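Local coordinates for sucrose 6(F)-phosphate phosphorylase (Thermoanaerobacterium thermosaccharolyticum DSM 571, PDB 6S9V), which belongs to the alpha-amylase family of carbohydrate-active enzymes and has its parallel beta/alpha-barrel catalytic domain, at residues A[225-239]-A[254-268]. Sequence-based numbering, arbitrary orientation.
Sequences FFVEPEIYEFLDWAK and HSQFEVQYKLAERGF
His-254 O lies 3.3 Å from Phe-225 CZ, and Ser-255 CB sits at the edge of the same ring. In the first turn of helix 257-265, Val-259 points CG1 at the centre of the Phe-226 ring, a CH-pi contact 3.7 Å from the centroid; Ile-231 CG2 fills the opposite face. Val-259 O receives a water that also hydrogen-bonds Tyr-232 OH. Lys-262, extended with CG anti to its backbone N (chi1 -178°), runs past this hydroxyl and forms a salt bridge from NZ to the syn lone pair of Glu-228 OE1 (2.5 Å). Leu-263 CD2 touches the edge of Phe-226 and Leu-235 CD1, 3.7 Å from the latter. Arg-266 brings NH1 over the centre of the Tyr-232 ring in a cation-pi contact, its guanidinium tilted 57° from the ring plane. Gly-267 is the C' residue of a Schellman motif ending the helix; its O accepts a hydrogen bond from Lys-239 NZ (2.9 Å), which lies above the carbonyl plane and also donates to a water bonded to Arg-266 O. Phe-268 packs CZ against Leu-235 CB (3.7 Å), while Asp-236 OD1 meets its ring edge almost coplanar. Leu-235, Leu-263 and Phe-268 also touch Leu-251 of the intervening strand 248-251, so the contact joins successive helices of the beta/alpha barrel. The chemistry implies an apolar seam toward the barrel, bordered by cations probably compensated by a carboxylate, an aromatic face and a helix-end carbonyl.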
# COMPACT_ATOMS: atom_id res chain seq x y z
N PHE A 225 -14.72 10.00 -6.99
CA PHE A 225 -13.35 9.69 -6.60
C PHE A 225 -12.60 10.98 -6.32
O PHE A 225 -12.54 11.87 -7.18
CB PHE A 225 -12.60 8.87 -7.65
CG PHE A 225 -11.23 8.46 -7.21
CD1 PHE A 225 -11.06 7.42 -6.31
CD2 PHE A 225 -10.10 9.12 -7.68
CE1 PHE A 225 -9.79 7.05 -5.88
CE2 PHE A 225 -8.84 8.75 -7.26
CZ PHE A 225 -8.68 7.73 -6.36
N PHE A 226 -12.01 11.06 -5.14
CA PHE A 226 -11.32 12.24 -4.64
C PHE A 226 -12.10 13.51 -4.95
O PHE A 226 -11.62 14.44 -5.60
CB PHE A 226 -9.90 12.31 -5.19
CG PHE A 226 -8.96 13.04 -4.30
CD1 PHE A 226 -8.34 12.38 -3.25
CD2 PHE A 226 -8.73 14.39 -4.46
CE1 PHE A 226 -7.49 13.04 -2.40
CE2 PHE A 226 -7.88 15.06 -3.62
CZ PHE A 226 -7.26 14.38 -2.58
N VAL A 227 -13.33 13.55 -4.44
CA VAL A 227 -14.23 14.68 -4.68
C VAL A 227 -13.78 15.84 -3.80
O VAL A 227 -13.85 15.75 -2.57
CB VAL A 227 -15.70 14.31 -4.40
CG1 VAL A 227 -16.60 15.52 -4.67
CG2 VAL A 227 -16.13 13.12 -5.24
N GLU A 228 -13.30 16.94 -4.44
CA GLU A 228 -12.85 18.14 -3.75
C GLU A 228 -13.93 19.20 -3.76
O GLU A 228 -14.69 19.31 -4.73
CB GLU A 228 -11.58 18.69 -4.40
CG GLU A 228 -10.42 17.71 -4.38
CD GLU A 228 -9.19 18.24 -5.09
OE1 GLU A 228 -8.51 19.13 -4.53
OE2 GLU A 228 -8.90 17.77 -6.20
N PRO A 229 -14.03 20.03 -2.71
CA PRO A 229 -13.17 20.10 -1.53
C PRO A 229 -13.59 19.18 -0.38
O PRO A 229 -12.90 19.14 0.65
CB PRO A 229 -13.30 21.57 -1.11
CG PRO A 229 -14.71 21.90 -1.46
CD PRO A 229 -15.03 21.13 -2.72
N GLU A 230 -14.70 18.46 -0.55
CA GLU A 230 -15.24 17.66 0.54
C GLU A 230 -14.23 16.65 1.08
O GLU A 230 -14.16 16.42 2.29
CB GLU A 230 -16.51 16.94 0.07
CG GLU A 230 -17.72 17.85 -0.12
CD GLU A 230 -17.78 18.52 -1.48
OE1 GLU A 230 -16.80 18.43 -2.26
OE2 GLU A 230 -18.82 19.14 -1.78
N ILE A 231 -13.46 16.02 0.20
CA ILE A 231 -12.51 15.01 0.66
C ILE A 231 -11.53 15.61 1.66
O ILE A 231 -11.12 14.95 2.62
CB ILE A 231 -11.80 14.36 -0.53
CG1 ILE A 231 -10.91 13.21 -0.06
CG2 ILE A 231 -10.96 15.37 -1.30
CD1 ILE A 231 -11.63 11.93 0.10
N TYR A 232 -11.14 16.88 1.46
CA TYR A 232 -10.15 17.48 2.35
C TYR A 232 -10.73 17.79 3.73
O TYR A 232 -10.00 17.80 4.73
CB TYR A 232 -9.56 18.73 1.70
CG TYR A 232 -8.38 18.40 0.83
CD1 TYR A 232 -7.15 18.12 1.40
CD2 TYR A 232 -8.49 18.34 -0.56
CE1 TYR A 232 -6.06 17.79 0.63
CE2 TYR A 232 -7.39 18.02 -1.34
CZ TYR A 232 -6.18 17.75 -0.74
OH TYR A 232 -5.07 17.42 -1.48
N GLU A 233 -12.04 18.02 3.81
CA GLU A 233 -12.68 18.21 5.11
C GLU A 233 -12.61 16.93 5.94
O GLU A 233 -12.38 16.98 7.16
CB GLU A 233 -14.13 18.65 4.90
CG GLU A 233 -14.27 19.91 4.07
CD GLU A 233 -15.72 20.27 3.82
OE1 GLU A 233 -16.51 20.27 4.78
OE2 GLU A 233 -16.07 20.55 2.65
N PHE A 234 -12.80 15.78 5.30
CA PHE A 234 -12.64 14.50 5.99
C PHE A 234 -11.18 14.25 6.35
O PHE A 234 -10.87 13.83 7.47
CB PHE A 234 -13.17 13.36 5.13
CG PHE A 234 -12.93 12.00 5.73
CD1 PHE A 234 -13.73 11.53 6.76
CD2 PHE A 234 -11.89 11.20 5.28
CE1 PHE A 234 -13.51 10.30 7.32
CE2 PHE A 234 -11.67 9.96 5.84
CZ PHE A 234 -12.48 9.50 6.86
N LEU A 235 -10.27 14.46 5.40
CA LEU A 235 -8.86 14.23 5.67
C LEU A 235 -8.37 15.10 6.82
O LEU A 235 -7.67 14.62 7.72
CB LEU A 235 -8.03 14.49 4.42
CG LEU A 235 -8.20 13.49 3.28
CD1 LEU A 235 -7.47 13.97 2.04
CD2 LEU A 235 -7.71 12.10 3.70
N ASP A 236 -8.74 16.38 6.82
CA ASP A 236 -8.31 17.27 7.89
C ASP A 236 -8.87 16.80 9.23
O ASP A 236 -8.14 16.77 10.23
CB ASP A 236 -8.76 18.71 7.62
CG ASP A 236 -8.04 19.33 6.43
OD1 ASP A 236 -7.00 18.80 6.00
OD2 ASP A 236 -8.53 20.36 5.92
N TRP A 237 -10.15 16.43 9.26
CA TRP A 237 -10.75 15.91 10.48
C TRP A 237 -10.01 14.67 10.96
O TRP A 237 -9.63 14.56 12.13
CB TRP A 237 -12.23 15.58 10.26
CG TRP A 237 -12.81 14.83 11.42
CD1 TRP A 237 -13.31 15.37 12.57
CD2 TRP A 237 -12.94 13.42 11.56
NE1 TRP A 237 -13.74 14.38 13.41
CE2 TRP A 237 -13.52 13.17 12.81
CE3 TRP A 237 -12.62 12.33 10.74
CZ2 TRP A 237 -13.78 11.88 13.27
CZ3 TRP A 237 -12.88 11.06 11.19
CH2 TRP A 237 -13.46 10.84 12.44
N ALA A 238 -9.78 13.72 10.05
CA ALA A 238 -9.18 12.45 10.44
C ALA A 238 -7.75 12.64 10.92
O ALA A 238 -7.31 11.98 11.87
CB ALA A 238 -9.24 11.47 9.28
N LYS A 239 -6.99 13.53 10.27
CA LYS A 239 -5.60 13.74 10.65
C LYS A 239 -5.50 14.28 12.08
O LYS A 239 -4.67 13.82 12.87
CB LYS A 239 -4.93 14.70 9.66
CG LYS A 239 -3.45 14.93 9.94
CD LYS A 239 -2.78 15.71 8.83
CE LYS A 239 -1.28 15.74 9.02
NZ LYS A 239 -0.67 16.97 8.44
N HIS A 254 -4.58 5.93 -5.44
CA HIS A 254 -4.15 5.68 -6.81
C HIS A 254 -4.82 6.73 -7.69
O HIS A 254 -6.03 6.67 -7.92
CB HIS A 254 -4.52 4.27 -7.24
CG HIS A 254 -3.73 3.21 -6.55
ND1 HIS A 254 -2.37 3.04 -6.76
CD2 HIS A 254 -4.08 2.29 -5.62
CE1 HIS A 254 -1.94 2.04 -6.01
NE2 HIS A 254 -2.96 1.56 -5.32
N SER A 255 -4.05 7.70 -8.16
CA SER A 255 -4.61 8.79 -8.95
C SER A 255 -3.50 9.40 -9.80
O SER A 255 -2.34 9.00 -9.72
CB SER A 255 -5.25 9.85 -8.05
OG SER A 255 -5.80 10.90 -8.82
N GLN A 256 -3.87 10.40 -10.60
CA GLN A 256 -2.88 11.17 -11.34
C GLN A 256 -1.96 11.86 -10.35
O GLN A 256 -2.34 12.13 -9.20
CB GLN A 256 -3.56 12.19 -12.25
CG GLN A 256 -4.50 11.60 -13.28
CD GLN A 256 -5.13 12.66 -14.17
OE1 GLN A 256 -5.14 13.84 -13.83
NE2 GLN A 256 -5.67 12.24 -15.30
N PHE A 257 -0.73 12.14 -10.79
CA PHE A 257 0.30 12.57 -9.85
C PHE A 257 -0.04 13.91 -9.20
O PHE A 257 0.38 14.17 -8.07
CB PHE A 257 1.66 12.63 -10.55
CG PHE A 257 1.86 13.84 -11.41
CD1 PHE A 257 2.35 15.02 -10.87
CD2 PHE A 257 1.58 13.80 -12.76
CE1 PHE A 257 2.53 16.14 -11.66
CE2 PHE A 257 1.76 14.92 -13.56
CZ PHE A 257 2.24 16.08 -13.01
N GLU A 258 -0.82 14.76 -9.88
CA GLU A 258 -1.18 16.05 -9.30
C GLU A 258 -1.96 15.90 -8.00
O GLU A 258 -1.83 16.73 -7.09
CB GLU A 258 -2.00 16.87 -10.31
CG GLU A 258 -1.23 17.28 -11.58
CD GLU A 258 -1.38 16.29 -12.75
OE1 GLU A 258 -1.76 15.11 -12.54
OE2 GLU A 258 -1.13 16.72 -13.90
N VAL A 259 -2.79 14.86 -7.90
CA VAL A 259 -3.55 14.62 -6.67
C VAL A 259 -2.62 14.21 -5.54
O VAL A 259 -2.68 14.76 -4.43
CB VAL A 259 -4.63 13.56 -6.92
CG1 VAL A 259 -5.22 13.07 -5.60
CG2 VAL A 259 -5.71 14.11 -7.85
N GLN A 260 -1.75 13.24 -5.80
CA GLN A 260 -0.76 12.81 -4.82
C GLN A 260 0.14 13.97 -4.39
O GLN A 260 0.39 14.16 -3.19
CB GLN A 260 0.08 11.69 -5.42
CG GLN A 260 -0.67 10.38 -5.56
CD GLN A 260 -0.50 9.52 -4.33
OE1 GLN A 260 -1.19 9.70 -3.33
NE2 GLN A 260 0.45 8.59 -4.38
N TYR A 261 0.63 14.75 -5.35
CA TYR A 261 1.54 15.83 -5.00
C TYR A 261 0.85 16.89 -4.15
O TYR A 261 1.46 17.46 -3.23
CB TYR A 261 2.13 16.45 -6.26
CG TYR A 261 3.25 15.65 -6.90
CD1 TYR A 261 3.33 14.26 -6.77
CD2 TYR A 261 4.23 16.30 -7.64
CE1 TYR A 261 4.37 13.54 -7.37
CE2 TYR A 261 5.25 15.59 -8.25
CZ TYR A 261 5.33 14.23 -8.11
OH TYR A 261 6.38 13.57 -8.72
N LYS A 262 -0.42 17.19 -4.44
CA LYS A 262 -1.14 18.17 -3.64
C LYS A 262 -1.35 17.67 -2.22
O LYS A 262 -1.25 18.44 -1.26
CB LYS A 262 -2.47 18.51 -4.31
CG LYS A 262 -3.31 19.55 -3.60
CD LYS A 262 -4.45 19.99 -4.50
CE LYS A 262 -5.56 20.70 -3.76
NZ LYS A 262 -6.74 20.90 -4.65
N LEU A 263 -1.61 16.37 -2.06
CA LEU A 263 -1.71 15.79 -0.72
C LEU A 263 -0.42 15.99 0.06
O LEU A 263 -0.44 16.46 1.21
CB LEU A 263 -2.04 14.30 -0.84
CG LEU A 263 -3.49 13.99 -1.19
CD1 LEU A 263 -3.65 12.51 -1.53
CD2 LEU A 263 -4.42 14.39 -0.07
N ALA A 264 0.72 15.64 -0.55
CA ALA A 264 2.01 15.87 0.09
C ALA A 264 2.25 17.35 0.35
O ALA A 264 2.75 17.74 1.42
CB ALA A 264 3.14 15.29 -0.78
N GLU A 265 1.91 18.21 -0.62
CA GLU A 265 2.09 19.65 -0.44
C GLU A 265 1.27 20.16 0.74
O GLU A 265 1.67 21.13 1.40
CB GLU A 265 1.73 20.37 -1.74
CG GLU A 265 2.11 21.85 -1.80
CD GLU A 265 1.08 22.77 -1.15
OE1 GLU A 265 -0.12 22.44 -1.19
OE2 GLU A 265 1.49 23.82 -0.61
N ARG A 266 0.12 19.55 1.00
CA ARG A 266 -0.73 19.93 2.11
C ARG A 266 -0.39 19.21 3.41
O ARG A 266 -1.10 19.40 4.41
CB ARG A 266 -2.20 19.69 1.74
CG ARG A 266 -2.67 20.68 0.68
CD ARG A 266 -4.14 20.55 0.37
NE ARG A 266 -4.59 21.66 -0.48
CZ ARG A 266 -5.86 21.97 -0.70
NH1 ARG A 266 -6.83 21.25 -0.14
NH2 ARG A 266 -6.17 23.00 -1.48
N GLY A 267 0.70 18.44 3.44
CA GLY A 267 1.17 17.85 4.67
C GLY A 267 0.70 16.45 4.98
O GLY A 267 0.78 16.03 6.14
N PHE A 268 0.19 15.72 3.99
CA PHE A 268 -0.24 14.34 4.16
C PHE A 268 0.82 13.37 3.65
O PHE A 268 1.42 13.59 2.59
CB PHE A 268 -1.57 14.07 3.43
CG PHE A 268 -2.73 14.84 3.99
CD1 PHE A 268 -3.44 14.36 5.08
CD2 PHE A 268 -3.12 16.03 3.42
CE1 PHE A 268 -4.51 15.07 5.60
CE2 PHE A 268 -4.19 16.75 3.93
CZ PHE A 268 -4.88 16.26 5.03
O HOH W 1 -4.96 16.47 -3.78
O HOH W 2 -2.06 18.23 6.63